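Local coordinates for protein aminotransferase (Psychrobacter arcticus 273-4, PDB 3IF2) that probably transfers amino groups with pyridoxal 5'-phosphate as cofactor, acting as an amino-acid aminotransferase, perhaps of the valine-pyruvate type, at residues A[120-125]-A[291-296]. Sequence-based numbering, arbitrary orientation.
Sequences FYLFNL and AKVIEA
L125 and A296 meet where two helices touch, and L122 and V293 make a second contact along the same seam. The L125 side chain starts out toward the facing helix. Its CB is still 5.8 Å from A296 CB. CG stands anti to the backbone N (chi1 -174°), which carries the fork over to A296. L125 CG itself comes no nearer than 4.6 Å to A296 CB, so the touching is left to the two methyls. L125 CD1 reaches A296 CB at 3.9 Å. CD2 lies 4.0 Å from the same A296 CB, so both branches of the fork rest on one methyl group. L125 CD2 also lies 4.3 Å from L122 CD2 of its own helix. L122 CD2 in turn meets V293 CG1 at 3.9 Å. The L122 and V293 side chains cross at about a right angle and touch through single methyls. All four residues are buried, and the contact is purely apolar.

On the far side of 120-125, N124 ND2 gives a nearly straight bond (160°) to F120 O, on a carbonyl lone pair.

Helix 115-125 begins at the pyridoxal phosphate site, where S115 and Q116 bind the cofactor. The fold is consistent with the large domain of fold-type I aminotransferases. Y121 adds a hydrogen bond to N301 of helix 291-305, and S5 of the second subunit bonds N124 O. The two helices follow the antiparallel neighbour strands 109-112 and 285-288, and L122 and V293 both pack on I269 of strand 268-273.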
loop_
_atom_site.group_PDB
_atom_site.type_symbol
_atom_site.label_atom_id
_atom_site.label_comp_id
_atom_site.label_asym_id
_atom_site.label_seq_id
_atom_site.Cartn_x
_atom_site.Cartn_y
_atom_site.Cartn_z
ATOM N N PHE A 120 2.711 -0.064 9.913
ATOM C CA PHE A 120 3.831 0.696 9.358
ATOM C C PHE A 120 3.615 2.199 9.633
ATOM O O PHE A 120 4.538 2.880 10.044
ATOM C CB PHE A 120 4.039 0.415 7.866
ATOM C CG PHE A 120 5.092 1.283 7.240
ATOM C CD1 PHE A 120 6.434 1.051 7.498
ATOM C CD2 PHE A 120 4.748 2.353 6.428
ATOM C CE1 PHE A 120 7.435 1.869 6.944
ATOM C CE2 PHE A 120 5.736 3.172 5.867
ATOM C CZ PHE A 120 7.081 2.925 6.119
ATOM N N TYR A 121 2.388 2.686 9.458
ATOM C CA TYR A 121 2.090 4.076 9.780
ATOM C C TYR A 121 2.143 4.337 11.288
ATOM O O TYR A 121 2.946 5.179 11.725
ATOM C CB TYR A 121 0.729 4.550 9.224
ATOM C CG TYR A 121 0.554 4.570 7.707
ATOM C CD1 TYR A 121 1.629 4.681 6.820
ATOM C CD2 TYR A 121 -0.733 4.572 7.168
ATOM C CE1 TYR A 121 1.413 4.725 5.433
ATOM C CE2 TYR A 121 -0.967 4.620 5.811
ATOM C CZ TYR A 121 0.097 4.692 4.934
ATOM O OH TYR A 121 -0.136 4.774 3.590
ATOM N N LEU A 122 1.322 3.609 12.059
ATOM C CA LEU A 122 1.199 3.834 13.502
ATOM C C LEU A 122 2.515 3.673 14.298
ATOM O O LEU A 122 2.795 4.497 15.171
ATOM C CB LEU A 122 0.073 2.977 14.126
ATOM C CG LEU A 122 -1.390 3.227 13.688
ATOM C CD1 LEU A 122 -2.315 2.090 14.218
ATOM C CD2 LEU A 122 -1.895 4.633 14.103
ATOM N N PHE A 123 3.328 2.660 13.985
ATOM C CA PHE A 123 4.574 2.459 14.727
ATOM C C PHE A 123 5.646 3.499 14.394
ATOM O O PHE A 123 6.446 3.850 15.261
ATOM C CB PHE A 123 5.101 1.029 14.621
ATOM C CG PHE A 123 4.166 -0.045 15.173
ATOM C CD1 PHE A 123 3.077 0.227 16.021
ATOM C CD2 PHE A 123 4.464 -1.374 14.922
ATOM C CE1 PHE A 123 2.277 -0.815 16.510
ATOM C CE2 PHE A 123 3.698 -2.388 15.436
ATOM C CZ PHE A 123 2.603 -2.118 16.227
ATOM N N ASN A 124 5.652 3.992 13.161
ATOM C CA ASN A 124 6.517 5.118 12.773
ATOM C C ASN A 124 5.931 6.475 13.178
ATOM O O ASN A 124 6.670 7.451 13.295
ATOM C CB ASN A 124 6.844 5.057 11.278
ATOM C CG ASN A 124 7.878 4.008 10.972
ATOM O OD1 ASN A 124 9.050 4.147 11.381
ATOM N ND2 ASN A 124 7.478 2.960 10.266
ATOM N N LEU A 125 4.619 6.540 13.383
ATOM C CA LEU A 125 3.946 7.766 13.840
ATOM C C LEU A 125 4.219 8.011 15.322
ATOM O O LEU A 125 4.364 9.154 15.730
ATOM C CB LEU A 125 2.429 7.678 13.595
ATOM C CG LEU A 125 1.533 8.889 13.872
ATOM C CD1 LEU A 125 1.856 10.038 12.918
ATOM C CD2 LEU A 125 0.038 8.493 13.779
ATOM N N ALA A 291 -9.732 11.946 15.582
ATOM C CA ALA A 291 -9.557 12.712 14.329
ATOM C C ALA A 291 -8.083 13.013 14.010
ATOM O O ALA A 291 -7.640 12.847 12.866
ATOM C CB ALA A 291 -10.354 14.027 14.385
ATOM N N LYS A 292 -7.338 13.402 15.048
ATOM C CA LYS A 292 -5.907 13.725 14.949
ATOM C C LYS A 292 -5.110 12.572 14.320
ATOM O O LYS A 292 -4.272 12.790 13.428
ATOM C CB LYS A 292 -5.362 14.115 16.341
ATOM C CG LYS A 292 -3.911 14.570 16.388
ATOM C CD LYS A 292 -3.599 15.332 17.674
ATOM C CE LYS A 292 -2.110 15.605 17.793
ATOM N NZ LYS A 292 -1.629 16.370 16.627
ATOM N N VAL A 293 -5.384 11.341 14.771
ATOM C CA VAL A 293 -4.714 10.134 14.240
ATOM C C VAL A 293 -5.159 9.832 12.783
ATOM O O VAL A 293 -4.319 9.505 11.942
ATOM C CB VAL A 293 -4.968 8.897 15.131
ATOM C CG1 VAL A 293 -4.403 7.628 14.496
ATOM C CG2 VAL A 293 -4.383 9.109 16.514
ATOM N N ILE A 294 -6.456 9.974 12.494
ATOM C CA ILE A 294 -7.022 9.711 11.168
ATOM C C ILE A 294 -6.479 10.698 10.130
ATOM O O ILE A 294 -6.149 10.287 9.003
ATOM C CB ILE A 294 -8.591 9.670 11.190
ATOM C CG1 ILE A 294 -9.116 8.631 12.208
ATOM C CG2 ILE A 294 -9.180 9.360 9.831
ATOM C CD1 ILE A 294 -8.591 7.164 12.025
ATOM N N GLU A 295 -6.358 11.974 10.500
ATOM C CA GLU A 295 -5.749 12.982 9.608
ATOM C C GLU A 295 -4.316 12.611 9.250
ATOM O O GLU A 295 -3.919 12.756 8.098
ATOM C CB GLU A 295 -5.805 14.401 10.189
ATOM C CG GLU A 295 -7.189 15.010 10.147
ATOM C CD GLU A 295 -7.367 16.199 11.089
ATOM O OE1 GLU A 295 -6.374 16.873 11.450
ATOM O OE2 GLU A 295 -8.523 16.442 11.492
ATOM N N ALA A 296 -3.564 12.119 10.230
ATOM C CA ALA A 296 -2.177 11.644 10.021
ATOM C C ALA A 296 -2.130 10.496 9.021
ATOM O O ALA A 296 -1.340 10.536 8.063
ATOM C CB ALA A 296 -1.543 11.213 11.342
#